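Type IV pilus biogenesis protein PilB (Streptococcus sanguinis, PDB 7B7P) serves as a bimodular minor pilin of type IV pili with a direct role in adhesion, carrying a von Willebrand factor A-like module with a MIDAS metal site. Local coordinates at residues G172-D177 / L282-P287; S190-L195 / E248-D253; T221-I226 / P258-R263; H375-G380 / T394-A399. All coordinates share one frame; numbering follows the deposited sequence.

All four contacts lie in the von Willebrand factor A-like part of the chain, and interactions 1, 3 and 4 reach the same mixed sheet. Interactions 1, 2 and 3 are buried; interaction 4 is partly buried. Interaction 1 is chiefly polar, joining two magnesium-binding residues, with a methionine packed alongside. Interaction 2 is almost wholly apolar and packs the start of helix 191-209 on a loop. Interaction 3 ties a strand to helix 258-270 through a carboxylate. Interaction 4 lays a tyrosine ring on backbone, with a bridging water. Arg191 of interaction 2 links three of them: its NH1 makes salt bridges to Asp284 of interaction 1 and Glu376 of interaction 4.

Interaction 1: residues G172-D177 / L282-P287; sequences GSMDWD and LTDGIP
Asp284 OD2 is held from two directions, by the Ser173 hydroxyl across this contact and by a salt bridge from Arg191. This is the heart of a MIDAS, the metal-ion-dependent adhesion site of von Willebrand factor A-like domains. Ser173 is the last serine of its DxSxS signature, and Ser173 and Asp284 are both magnesium-binding residues of this protein. The side chain of Ser173 is about 3 Å from a bound magnesium ion. The modelled distance from Ser173 OG to Asp284 OD2 is 2.4 Å, very short for a hydrogen bond, so its exact length is doubtful. Ser173 OG is also 2.9 Å from Asp284 OD1, so the hydroxyl faces both oxygens of the carboxylate. CG of Asp284 stands between its own backbone N and carbonyl carbon (chi1 83°), which turns the carboxylate toward the 172-175 turn. That turn is a short 3-10 segment, closed by a bond from Asp175 N to Gly172 O of 3.1 Å. Asp169, the first residue of the signature, accepts from the Asp284 backbone N and from the Thr283 hydroxyl. Met174 covers the carboxylate beside the serine. The bend at chi2 (-76°) puts the sulfur against the acid, with Met174 SD 3.4 Å from Asp284 OD2. The bend at chi3 then turns the methyl toward Leu282, and Met174 CE meets Leu282 CD2 at 4.2 Å.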
loop_
_atom_site.group_PDB
_atom_site.type_symbol
_atom_site.label_atom_id
_atom_site.label_comp_id
_atom_site.label_asym_id
_atom_site.label_seq_id
_atom_site.Cartn_x
_atom_site.Cartn_y
_atom_site.Cartn_z
ATOM N N GLY A 172 19.188 6.238 -20.327
ATOM C CA GLY A 172 19.127 7.063 -21.523
ATOM C C GLY A 172 17.837 6.913 -22.305
ATOM O O GLY A 172 17.370 7.869 -22.932
ATOM N N SER A 173 17.230 5.724 -22.268
ATOM C CA SER A 173 15.945 5.518 -22.928
ATOM C C SER A 173 14.874 6.497 -22.441
ATOM O O SER A 173 13.879 6.725 -23.143
ATOM C CB SER A 173 15.488 4.061 -22.706
ATOM O OG SER A 173 15.109 3.849 -21.351
ATOM N N MET A 174 15.044 7.078 -21.253
ATOM C CA MET A 174 14.021 7.974 -20.723
ATOM C C MET A 174 13.991 9.337 -21.431
ATOM O O MET A 174 13.139 10.170 -21.095
ATOM C CB MET A 174 14.217 8.165 -19.221
ATOM C CG MET A 174 13.941 6.920 -18.402
ATOM S SD MET A 174 12.204 6.580 -18.200
ATOM C CE MET A 174 11.762 7.732 -16.903
ATOM N N ASP A 175 14.879 9.570 -22.404
ATOM C CA ASP A 175 14.780 10.733 -23.273
ATOM C C ASP A 175 13.882 10.509 -24.475
ATOM O O ASP A 175 13.529 11.482 -25.142
ATOM C CB ASP A 175 16.156 11.148 -23.796
ATOM C CG ASP A 175 16.750 12.270 -23.012
ATOM O OD1 ASP A 175 15.979 13.029 -22.359
ATOM O OD2 ASP A 175 17.993 12.373 -23.041
ATOM N N TRP A 176 13.552 9.263 -24.800
ATOM C CA TRP A 176 12.654 9.012 -25.915
ATOM C C TRP A 176 11.205 9.178 -25.471
ATOM O O TRP A 176 10.911 9.351 -24.287
ATOM C CB TRP A 176 12.861 7.615 -26.490
ATOM C CG TRP A 176 14.269 7.201 -26.624
ATOM C CD1 TRP A 176 15.347 7.991 -26.939
ATOM C CD2 TRP A 176 14.774 5.869 -26.477
ATOM N NE1 TRP A 176 16.494 7.231 -26.981
ATOM C CE2 TRP A 176 16.169 5.924 -26.700
ATOM C CE3 TRP A 176 14.185 4.635 -26.162
ATOM C CZ2 TRP A 176 16.982 4.787 -26.617
ATOM C CZ3 TRP A 176 14.990 3.508 -26.093
ATOM C CH2 TRP A 176 16.375 3.593 -26.320
ATOM N N ASP A 177 10.288 9.132 -26.441
ATOM C CA ASP A 177 8.881 9.178 -26.076
ATOM C C ASP A 177 8.418 7.776 -25.674
ATOM O O ASP A 177 9.166 6.788 -25.770
ATOM C CB ASP A 177 8.042 9.807 -27.202
ATOM C CG ASP A 177 7.810 8.878 -28.425
ATOM O OD1 ASP A 177 8.119 7.652 -28.423
ATOM O OD2 ASP A 177 7.304 9.417 -29.438
ATOM N N LEU A 282 10.078 2.829 -10.421
ATOM C CA LEU A 282 9.637 3.034 -11.791
ATOM C C LEU A 282 10.771 2.660 -12.730
ATOM O O LEU A 282 11.880 3.161 -12.575
ATOM C CB LEU A 282 9.212 4.490 -12.024
ATOM C CG LEU A 282 8.591 4.667 -13.405
ATOM C CD1 LEU A 282 7.360 5.601 -13.355
ATOM C CD2 LEU A 282 9.625 5.173 -14.392
ATOM N N THR A 283 10.494 1.806 -13.709
ATOM C CA THR A 283 11.506 1.442 -14.685
ATOM C C THR A 283 10.870 1.335 -16.062
ATOM O O THR A 283 9.679 1.030 -16.192
ATOM C CB THR A 283 12.238 0.122 -14.295
ATOM O OG1 THR A 283 13.267 -0.165 -15.248
ATOM C CG2 THR A 283 11.293 -1.045 -14.212
ATOM N N ASP A 284 11.680 1.610 -17.090
ATOM C CA ASP A 284 11.226 1.646 -18.475
ATOM C C ASP A 284 12.003 0.686 -19.370
ATOM O O ASP A 284 11.952 0.817 -20.596
ATOM C CB ASP A 284 11.329 3.071 -19.030
ATOM C CG ASP A 284 12.745 3.413 -19.544
ATOM O OD1 ASP A 284 13.728 2.923 -18.948
ATOM O OD2 ASP A 284 12.875 4.172 -20.537
ATOM N N GLY A 285 12.729 -0.269 -18.797
ATOM C CA GLY A 285 13.586 -1.089 -19.634
ATOM C C GLY A 285 13.915 -2.420 -18.995
ATOM O O GLY A 285 13.701 -2.650 -17.802
ATOM N N ILE A 286 14.443 -3.302 -19.823
ATOM C CA ILE A 286 14.879 -4.603 -19.329
ATOM C C ILE A 286 16.071 -4.417 -18.393
ATOM O O ILE A 286 17.040 -3.714 -18.754
ATOM C CB ILE A 286 15.250 -5.507 -20.486
ATOM C CG1 ILE A 286 14.123 -5.597 -21.521
ATOM C CG2 ILE A 286 15.672 -6.877 -19.945
ATOM C CD1 ILE A 286 14.664 -6.150 -22.858
ATOM N N PRO A 287 16.057 -5.021 -17.212
ATOM C CA PRO A 287 17.251 -5.017 -16.355
ATOM C C PRO A 287 18.480 -5.518 -17.099
ATOM O O PRO A 287 18.463 -6.572 -17.736
ATOM C CB PRO A 287 16.862 -5.965 -15.214
ATOM C CG PRO A 287 15.381 -5.905 -15.163
ATOM C CD PRO A 287 14.937 -5.758 -16.603
#

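Interaction 2: residues S190-L195 / E248-D253; sequences SRMDIL and ENLNPD
Met192 makes nearly all of the apolar contact, lying against Leu250 and Pro252. CB of Met192 packs on Pro252 CG at 4.0 Å. CE of Met192 also reaches Pro252 CG, at 4.2 Å. The sulfur rests on the leucine side chain, with SD of Met192 3.9 Å from Leu250 CB. The side chains of Met192 and Leu250 meet at about a right angle, whereas Met192 and Pro252 cross obliquely. CG of Met192 starts out anti to the backbone N (chi1 -164°), and the chain then bends at chi2 and chi3. The bends wrap the thioether round the Leu250 carbonyl: CG and CE of Met192 each stand 3.4 Å from Leu250 O. Leu250 has a positive phi of 51°, and both its CB and its carbonyl face the methionine. The contact joins the first turn of helix 191-209 to the loop between helices 238-245 and 258-270, in the von Willebrand factor A-like fold and close to the MIDAS. Met174 of the metal-site loop also touches Met192. The polar bonds lie within 190-195, where Ser190 and Asp193 form a capping box. Asp193 N donates to Ser190 OG over 2.8 Å. In return, Ser190 N donates to Asp193 OD2 over 3.1 Å, on the anti side and 32° out of the carboxylate plane. Arg191 points to another side, where its NH1 makes a salt bridge with Glu376.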
loop_
_atom_site.group_PDB
_atom_site.type_symbol
_atom_site.label_atom_id
_atom_site.label_comp_id
_atom_site.label_asym_id
_atom_site.label_seq_id
_atom_site.Cartn_x
_atom_site.Cartn_y
_atom_site.Cartn_z
ATOM N N SER A 190 9.172 13.569 -23.694
ATOM C CA SER A 190 9.957 12.405 -23.297
ATOM C C SER A 190 9.308 11.700 -22.111
ATOM O O SER A 190 8.495 12.273 -21.371
ATOM C CB SER A 190 11.381 12.810 -22.910
ATOM O OG SER A 190 11.375 13.338 -21.588
ATOM N N ARG A 191 9.688 10.433 -21.929
ATOM C CA ARG A 191 9.252 9.694 -20.750
ATOM C C ARG A 191 9.611 10.449 -19.484
ATOM O O ARG A 191 8.789 10.571 -18.567
ATOM C CB ARG A 191 9.881 8.299 -20.741
ATOM C CG ARG A 191 9.471 7.451 -21.930
ATOM C CD ARG A 191 10.325 6.188 -22.044
ATOM N NE ARG A 191 10.090 5.514 -23.314
ATOM C CZ ARG A 191 10.563 4.312 -23.625
ATOM N NH1 ARG A 191 11.308 3.628 -22.753
ATOM N NH2 ARG A 191 10.299 3.796 -24.812
ATOM N N MET A 192 10.827 10.994 -19.424
ATOM C CA MET A 192 11.201 11.783 -18.255
ATOM C C MET A 192 10.317 13.021 -18.097
ATOM O O MET A 192 9.911 13.351 -16.975
ATOM C CB MET A 192 12.675 12.185 -18.320
ATOM C CG MET A 192 13.161 12.662 -16.962
ATOM S SD MET A 192 12.922 11.371 -15.685
ATOM C CE MET A 192 14.325 10.330 -16.133
ATOM N N ASP A 193 10.007 13.720 -19.200
ATOM C CA ASP A 193 9.098 14.865 -19.109
ATOM C C ASP A 193 7.791 14.444 -18.459
ATOM O O ASP A 193 7.321 15.075 -17.508
ATOM C CB ASP A 193 8.828 15.473 -20.493
ATOM C CG ASP A 193 10.055 16.138 -21.092
ATOM O OD1 ASP A 193 10.874 16.671 -20.313
ATOM O OD2 ASP A 193 10.196 16.131 -22.341
ATOM N N ILE A 194 7.216 13.333 -18.928
ATOM C CA ILE A 194 5.934 12.908 -18.382
ATOM C C ILE A 194 6.091 12.477 -16.927
ATOM O O ILE A 194 5.232 12.773 -16.080
ATOM C CB ILE A 194 5.329 11.799 -19.264
ATOM C CG1 ILE A 194 5.163 12.303 -20.696
ATOM C CG2 ILE A 194 3.993 11.327 -18.706
ATOM C CD1 ILE A 194 4.643 11.277 -21.641
ATOM N N LEU A 195 7.206 11.809 -16.606
ATOM C CA LEU A 195 7.430 11.353 -15.241
ATOM C C LEU A 195 7.556 12.526 -14.276
ATOM O O LEU A 195 6.993 12.499 -13.175
ATOM C CB LEU A 195 8.675 10.467 -15.177
ATOM C CG LEU A 195 8.972 9.935 -13.769
ATOM C CD1 LEU A 195 7.724 9.306 -13.105
ATOM C CD2 LEU A 195 10.140 8.941 -13.821
ATOM N N GLU A 248 18.512 19.966 -14.310
ATOM C CA GLU A 248 19.804 19.312 -14.152
ATOM C C GLU A 248 19.680 17.985 -13.409
ATOM O O GLU A 248 20.620 17.184 -13.440
ATOM C CB GLU A 248 20.795 20.241 -13.436
ATOM C CG GLU A 248 20.219 21.016 -12.255
ATOM C CD GLU A 248 19.996 22.499 -12.554
ATOM O OE1 GLU A 248 19.161 22.821 -13.437
ATOM O OE2 GLU A 248 20.659 23.342 -11.899
ATOM N N ASN A 249 18.539 17.735 -12.764
ATOM C CA ASN A 249 18.233 16.473 -12.107
ATOM C C ASN A 249 17.480 15.536 -13.050
ATOM O O ASN A 249 16.898 15.959 -14.055
ATOM C CB ASN A 249 17.402 16.713 -10.851
ATOM C CG ASN A 249 18.142 17.519 -9.814
ATOM O OD1 ASN A 249 19.373 17.545 -9.794
ATOM N ND2 ASN A 249 17.392 18.171 -8.930
ATOM N N LEU A 250 17.490 14.244 -12.699
ATOM C CA LEU A 250 16.798 13.204 -13.465
ATOM C C LEU A 250 17.150 13.274 -14.947
ATOM O O LEU A 250 16.309 13.056 -15.819
ATOM C CB LEU A 250 15.286 13.293 -13.289
ATOM C CG LEU A 250 14.703 13.203 -11.887
ATOM C CD1 LEU A 250 13.287 13.773 -11.925
ATOM C CD2 LEU A 250 14.696 11.756 -11.400
ATOM N N ASN A 251 18.396 13.601 -15.239
ATOM C CA ASN A 251 18.805 13.722 -16.622
ATOM C C ASN A 251 19.056 12.337 -17.210
ATOM O O ASN A 251 19.871 11.585 -16.667
ATOM C CB ASN A 251 20.045 14.588 -16.720
ATOM C CG ASN A 251 20.367 14.958 -18.126
ATOM O OD1 ASN A 251 21.399 14.553 -18.660
ATOM N ND2 ASN A 251 19.472 15.714 -18.762
ATOM N N PRO A 252 18.382 11.956 -18.296
ATOM C CA PRO A 252 18.481 10.571 -18.776
ATOM C C PRO A 252 19.868 10.269 -19.316
ATOM O O PRO A 252 20.407 11.030 -20.123
ATOM C CB PRO A 252 17.418 10.496 -19.879
ATOM C CG PRO A 252 16.423 11.578 -19.507
ATOM C CD PRO A 252 17.270 12.683 -18.929
ATOM N N ASP A 253 20.435 9.142 -18.850
ATOM C CA ASP A 253 21.761 8.656 -19.243
ATOM C C ASP A 253 22.087 7.332 -18.541
ATOM O O ASP A 253 21.754 7.163 -17.367
ATOM C CB ASP A 253 22.841 9.695 -18.917
ATOM C CG ASP A 253 24.208 9.297 -19.436
ATOM O OD1 ASP A 253 24.374 9.175 -20.675
ATOM O OD2 ASP A 253 25.120 9.098 -18.598
#

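Interaction 3: residues T221-I226 / P258-R263; sequences TSAKYI and PGDGLR
Asp260 reaches across from helix 258-270 to accept a hydrogen bond from the backbone of Ala223. The bond from Ala223 N to Asp260 OD2 is 3.0 Å long and fairly straight, at 160°. The N-H comes from above the carboxylate plane. CG of Asp260 lies anti to the backbone N (chi1 -158°), which carries the carboxylate to the strand side. Ser222 CB rests on the same oxygen, 3.5 Å from Asp260 OD2. The other oxygen is gripped by Arg263, one turn on in the helix. Arg263 runs extended at first, then folds at chi3 (66°) to bring its guanidinium side-on to the acid. NE and NH2 of Arg263 both donate to Asp260 OD1, at 3.0 Å and 2.9 Å. Beside the polar group, the Ala223 methyl sits on the helix backbone, with Ala223 CB 3.7 Å from Gly261 CA and 3.5 Å from Asp260 O. Strand and helix come close here, with CA of Ala223 4.8 Å from CA of Gly261. The contact fixes strand 223-228, antiparallel to strand 212-219, against a helix of the von Willebrand factor A-like fold. Both oxygens of the buried carboxylate have donors, one of them a cationic group, so Asp260 probably stays ionised.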
loop_
_atom_site.group_PDB
_atom_site.type_symbol
_atom_site.label_atom_id
_atom_site.label_comp_id
_atom_site.label_asym_id
_atom_site.label_seq_id
_atom_site.Cartn_x
_atom_site.Cartn_y
_atom_site.Cartn_z
ATOM N N THR A 221 22.878 3.381 -14.745
ATOM C CA THR A 221 24.043 2.518 -14.617
ATOM C C THR A 221 24.315 2.201 -13.149
ATOM O O THR A 221 24.684 1.075 -12.794
ATOM C CB THR A 221 25.242 3.187 -15.283
ATOM O OG1 THR A 221 24.987 3.295 -16.692
ATOM C CG2 THR A 221 26.526 2.365 -15.071
ATOM N N SER A 222 24.081 3.170 -12.281
ATOM C CA SER A 222 24.138 2.959 -10.852
ATOM C C SER A 222 23.246 4.022 -10.220
ATOM O O SER A 222 22.714 4.895 -10.906
ATOM C CB SER A 222 25.591 2.990 -10.358
ATOM O OG SER A 222 26.024 4.317 -10.180
ATOM N N ALA A 223 23.061 3.926 -8.915
ATOM C CA ALA A 223 22.044 4.719 -8.242
ATOM C C ALA A 223 22.651 5.996 -7.664
ATOM O O ALA A 223 23.853 6.083 -7.409
ATOM C CB ALA A 223 21.357 3.897 -7.132
ATOM N N LYS A 224 21.784 6.985 -7.449
ATOM C CA LYS A 224 22.156 8.274 -6.886
ATOM C C LYS A 224 20.977 8.814 -6.081
ATOM O O LYS A 224 19.815 8.628 -6.460
ATOM C CB LYS A 224 22.563 9.265 -7.990
ATOM C CG LYS A 224 22.728 10.704 -7.506
ATOM C CD LYS A 224 22.356 11.763 -8.569
ATOM C CE LYS A 224 23.039 13.112 -8.238
ATOM N NZ LYS A 224 22.729 14.193 -9.212
ATOM N N TYR A 225 21.277 9.469 -4.962
ATOM C CA TYR A 225 20.254 10.194 -4.230
ATOM C C TYR A 225 20.020 11.538 -4.919
ATOM O O TYR A 225 20.931 12.359 -5.005
ATOM C CB TYR A 225 20.683 10.389 -2.776
ATOM C CG TYR A 225 20.579 9.150 -1.918
ATOM C CD1 TYR A 225 19.343 8.600 -1.603
ATOM C CD2 TYR A 225 21.721 8.536 -1.410
ATOM C CE1 TYR A 225 19.248 7.462 -0.815
ATOM C CE2 TYR A 225 21.636 7.409 -0.619
ATOM C CZ TYR A 225 20.405 6.872 -0.327
ATOM O OH TYR A 225 20.334 5.736 0.443
ATOM N N ILE A 226 18.819 11.747 -5.452
ATOM C CA ILE A 226 18.469 13.074 -5.947
ATOM C C ILE A 226 18.114 13.966 -4.775
ATOM O O ILE A 226 18.529 15.122 -4.705
ATOM C CB ILE A 226 17.321 13.007 -6.968
ATOM C CG1 ILE A 226 17.452 11.778 -7.875
ATOM C CG2 ILE A 226 17.285 14.273 -7.822
ATOM C CD1 ILE A 226 18.635 11.834 -8.813
ATOM N N PRO A 258 18.300 -1.753 -11.584
ATOM C CA PRO A 258 17.272 -1.568 -10.549
ATOM C C PRO A 258 17.701 -2.052 -9.169
ATOM O O PRO A 258 17.301 -1.459 -8.153
ATOM C CB PRO A 258 16.076 -2.368 -11.099
ATOM C CG PRO A 258 16.689 -3.421 -11.965
ATOM C CD PRO A 258 17.927 -2.797 -12.567
ATOM N N GLY A 259 18.510 -3.107 -9.092
ATOM C CA GLY A 259 19.021 -3.528 -7.795
ATOM C C GLY A 259 19.705 -2.405 -7.035
ATOM O O GLY A 259 19.457 -2.206 -5.838
ATOM N N ASP A 260 20.575 -1.635 -7.715
ATOM C CA ASP A 260 21.266 -0.571 -6.987
ATOM C C ASP A 260 20.287 0.522 -6.573
ATOM O O ASP A 260 20.367 1.045 -5.453
ATOM C CB ASP A 260 22.437 0.001 -7.802
ATOM C CG ASP A 260 23.501 0.697 -6.912
ATOM O OD1 ASP A 260 23.602 0.395 -5.708
ATOM O OD2 ASP A 260 24.224 1.589 -7.405
ATOM N N GLY A 261 19.335 0.865 -7.448
ATOM C CA GLY A 261 18.336 1.839 -7.061
ATOM C C GLY A 261 17.564 1.389 -5.840
ATOM O O GLY A 261 17.317 2.176 -4.915
ATOM N N LEU A 262 17.188 0.102 -5.817
ATOM C CA LEU A 262 16.425 -0.452 -4.709
ATOM C C LEU A 262 17.251 -0.458 -3.432
ATOM O O LEU A 262 16.710 -0.266 -2.331
ATOM C CB LEU A 262 15.953 -1.869 -5.060
ATOM C CG LEU A 262 15.029 -2.512 -4.010
ATOM C CD1 LEU A 262 13.661 -1.799 -3.952
ATOM C CD2 LEU A 262 14.848 -3.994 -4.270
ATOM N N ARG A 263 18.560 -0.686 -3.562
ATOM C CA ARG A 263 19.437 -0.651 -2.398
ATOM C C ARG A 263 19.422 0.727 -1.759
ATOM O O ARG A 263 19.238 0.859 -0.542
ATOM C CB ARG A 263 20.865 -1.059 -2.792
ATOM C CG ARG A 263 21.868 -0.976 -1.632
ATOM C CD ARG A 263 23.182 -1.673 -1.992
ATOM N NE ARG A 263 23.926 -1.005 -3.072
ATOM C CZ ARG A 263 25.249 -0.826 -3.042
ATOM N NH1 ARG A 263 25.945 -1.255 -1.990
ATOM N NH2 ARG A 263 25.876 -0.227 -4.045
#

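Interaction 4: residues H375-G380 / T394-A399; sequences HEIAYG and TKYVSA
The Tyr396 ring has backbone on both faces. Over one face lies Gly380, with its carbonyl carbon 3.5 Å above the plane and offset toward the rim. On the opposite face is the backbone N of Ser398, two residues along the strand, 4.0 Å from the plane. Gly380 has no side chain, and the ring lies directly on its main chain: Gly380 CA is 3.4 Å from Tyr396 CE1. CG of Tyr396 is anti to the backbone N (chi1 176°), which sends the ring away from the strand toward the 377-380 turn. A water joins the phenol to that turn. It donates to Ile377 O at 2.8 Å and lies 2.8 Å from Tyr396 OH. Ile377 O also accepts from Gly380 N at 3.1 Å, closing a type I beta turn. Ile377 crosses the tyrosine at about a right angle, and Ile377 CD1 packs on Ser398 CB at 3.7 Å. Glu376, just before Ile377, touches Trp176 of the metal-site loop. The contact binds the loop and the first turn of helix 380-388 to strand 393-399. Strands 364-370 and 393-399 are parallel neighbours joined through this helix, a beta-alpha-beta crossover of the kind that builds the von Willebrand factor A-like fold.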
loop_
_atom_site.group_PDB
_atom_site.type_symbol
_atom_site.label_atom_id
_atom_site.label_comp_id
_atom_site.label_asym_id
_atom_site.label_seq_id
_atom_site.Cartn_x
_atom_site.Cartn_y
_atom_site.Cartn_z
ATOM N N HIS A 375 8.312 -4.933 -25.307
ATOM C CA HIS A 375 9.404 -5.770 -24.834
ATOM C C HIS A 375 10.260 -5.065 -23.797
ATOM O O HIS A 375 11.022 -5.732 -23.091
ATOM C CB HIS A 375 10.281 -6.251 -26.003
ATOM C CG HIS A 375 11.252 -5.224 -26.498
ATOM N ND1 HIS A 375 11.017 -4.456 -27.620
ATOM C CD2 HIS A 375 12.456 -4.828 -26.016
ATOM C CE1 HIS A 375 12.029 -3.627 -27.803
ATOM N NE2 HIS A 375 12.919 -3.838 -26.849
ATOM N N GLU A 376 10.144 -3.740 -23.677
ATOM C CA GLU A 376 10.953 -3.036 -22.690
ATOM C C GLU A 376 10.448 -3.279 -21.279
ATOM O O GLU A 376 11.219 -3.183 -20.324
ATOM C CB GLU A 376 10.989 -1.538 -22.985
ATOM C CG GLU A 376 11.918 -1.168 -24.125
ATOM C CD GLU A 376 11.737 0.285 -24.584
ATOM O OE1 GLU A 376 12.466 0.699 -25.506
ATOM O OE2 GLU A 376 10.873 1.012 -24.015
ATOM N N ILE A 377 9.173 -3.581 -21.110
ATOM C CA ILE A 377 8.679 -3.815 -19.775
ATOM C C ILE A 377 8.285 -5.276 -19.590
ATOM O O ILE A 377 7.563 -5.608 -18.651
ATOM C CB ILE A 377 7.530 -2.854 -19.427
ATOM C CG1 ILE A 377 6.517 -2.798 -20.575
ATOM C CG2 ILE A 377 8.092 -1.467 -19.119
ATOM C CD1 ILE A 377 5.095 -2.613 -20.104
ATOM N N ALA A 378 8.762 -6.159 -20.475
ATOM C CA ALA A 378 8.428 -7.586 -20.391
ATOM C C ALA A 378 9.035 -8.301 -19.173
ATOM O O ALA A 378 8.718 -9.472 -18.936
ATOM C CB ALA A 378 8.865 -8.303 -21.673
ATOM N N TYR A 379 9.891 -7.651 -18.390
ATOM C CA TYR A 379 10.392 -8.270 -17.170
ATOM C C TYR A 379 9.969 -7.483 -15.942
ATOM O O TYR A 379 10.531 -7.677 -14.865
ATOM C CB TYR A 379 11.910 -8.425 -17.238
ATOM C CG TYR A 379 12.281 -9.270 -18.407
ATOM C CD1 TYR A 379 12.173 -10.658 -18.350
ATOM C CD2 TYR A 379 12.659 -8.681 -19.603
ATOM C CE1 TYR A 379 12.481 -11.436 -19.450
ATOM C CE2 TYR A 379 12.954 -9.427 -20.703
ATOM C CZ TYR A 379 12.863 -10.800 -20.638
ATOM O OH TYR A 379 13.202 -11.520 -21.762
ATOM N N GLY A 380 8.970 -6.607 -16.089
ATOM C CA GLY A 380 8.485 -5.858 -14.943
ATOM C C GLY A 380 7.920 -6.763 -13.869
ATOM O O GLY A 380 8.303 -6.669 -12.699
ATOM N N THR A 394 4.378 -7.090 -2.648
ATOM C CA THR A 394 4.790 -6.447 -3.886
ATOM C C THR A 394 3.613 -6.379 -4.842
ATOM O O THR A 394 2.684 -7.182 -4.770
ATOM C CB THR A 394 5.934 -7.179 -4.580
ATOM O OG1 THR A 394 5.473 -8.463 -5.018
ATOM C CG2 THR A 394 7.138 -7.331 -3.652
ATOM N N LYS A 395 3.676 -5.421 -5.756
ATOM C CA LYS A 395 2.618 -5.233 -6.736
ATOM C C LYS A 395 3.224 -4.632 -7.993
ATOM O O LYS A 395 3.820 -3.548 -7.943
ATOM C CB LYS A 395 1.519 -4.333 -6.171
ATOM C CG LYS A 395 0.332 -4.110 -7.089
ATOM C CD LYS A 395 -0.411 -2.839 -6.645
ATOM C CE LYS A 395 -1.399 -2.312 -7.685
ATOM N NZ LYS A 395 -2.256 -3.401 -8.215
ATOM N N TYR A 396 3.048 -5.318 -9.116
ATOM C CA TYR A 396 3.485 -4.818 -10.409
ATOM C C TYR A 396 2.318 -4.235 -11.200
ATOM O O TYR A 396 1.236 -4.819 -11.251
ATOM C CB TYR A 396 4.156 -5.926 -11.217
ATOM C CG TYR A 396 4.520 -5.430 -12.582
ATOM C CD1 TYR A 396 5.477 -4.424 -12.739
ATOM C CD2 TYR A 396 3.859 -5.902 -13.722
ATOM C CE1 TYR A 396 5.797 -3.927 -13.998
ATOM C CE2 TYR A 396 4.186 -5.421 -14.983
ATOM C CZ TYR A 396 5.160 -4.433 -15.109
ATOM O OH TYR A 396 5.481 -3.932 -16.346
ATOM N N VAL A 397 2.559 -3.096 -11.846
ATOM C CA VAL A 397 1.601 -2.448 -12.729
ATOM C C VAL A 397 2.359 -1.913 -13.935
ATOM O O VAL A 397 3.428 -1.314 -13.782
ATOM C CB VAL A 397 0.843 -1.301 -12.014
ATOM C CG1 VAL A 397 0.017 -0.496 -13.009
ATOM C CG2 VAL A 397 -0.060 -1.845 -10.919
ATOM N N SER A 398 1.809 -2.111 -15.139
ATOM C CA SER A 398 2.355 -1.482 -16.338
ATOM C C SER A 398 1.525 -0.265 -16.710
ATOM O O SER A 398 0.294 -0.302 -16.657
ATOM C CB SER A 398 2.423 -2.445 -17.518
ATOM O OG SER A 398 1.227 -3.165 -17.648
ATOM N N ALA A 399 2.211 0.821 -17.045
ATOM C CA ALA A 399 1.602 2.072 -17.472
ATOM C C ALA A 399 2.160 2.354 -18.854
ATOM O O ALA A 399 3.321 2.759 -18.986
ATOM C CB ALA A 399 1.915 3.217 -16.501
HETATM O O HOH W 1 4.752 -5.556 -18.517
#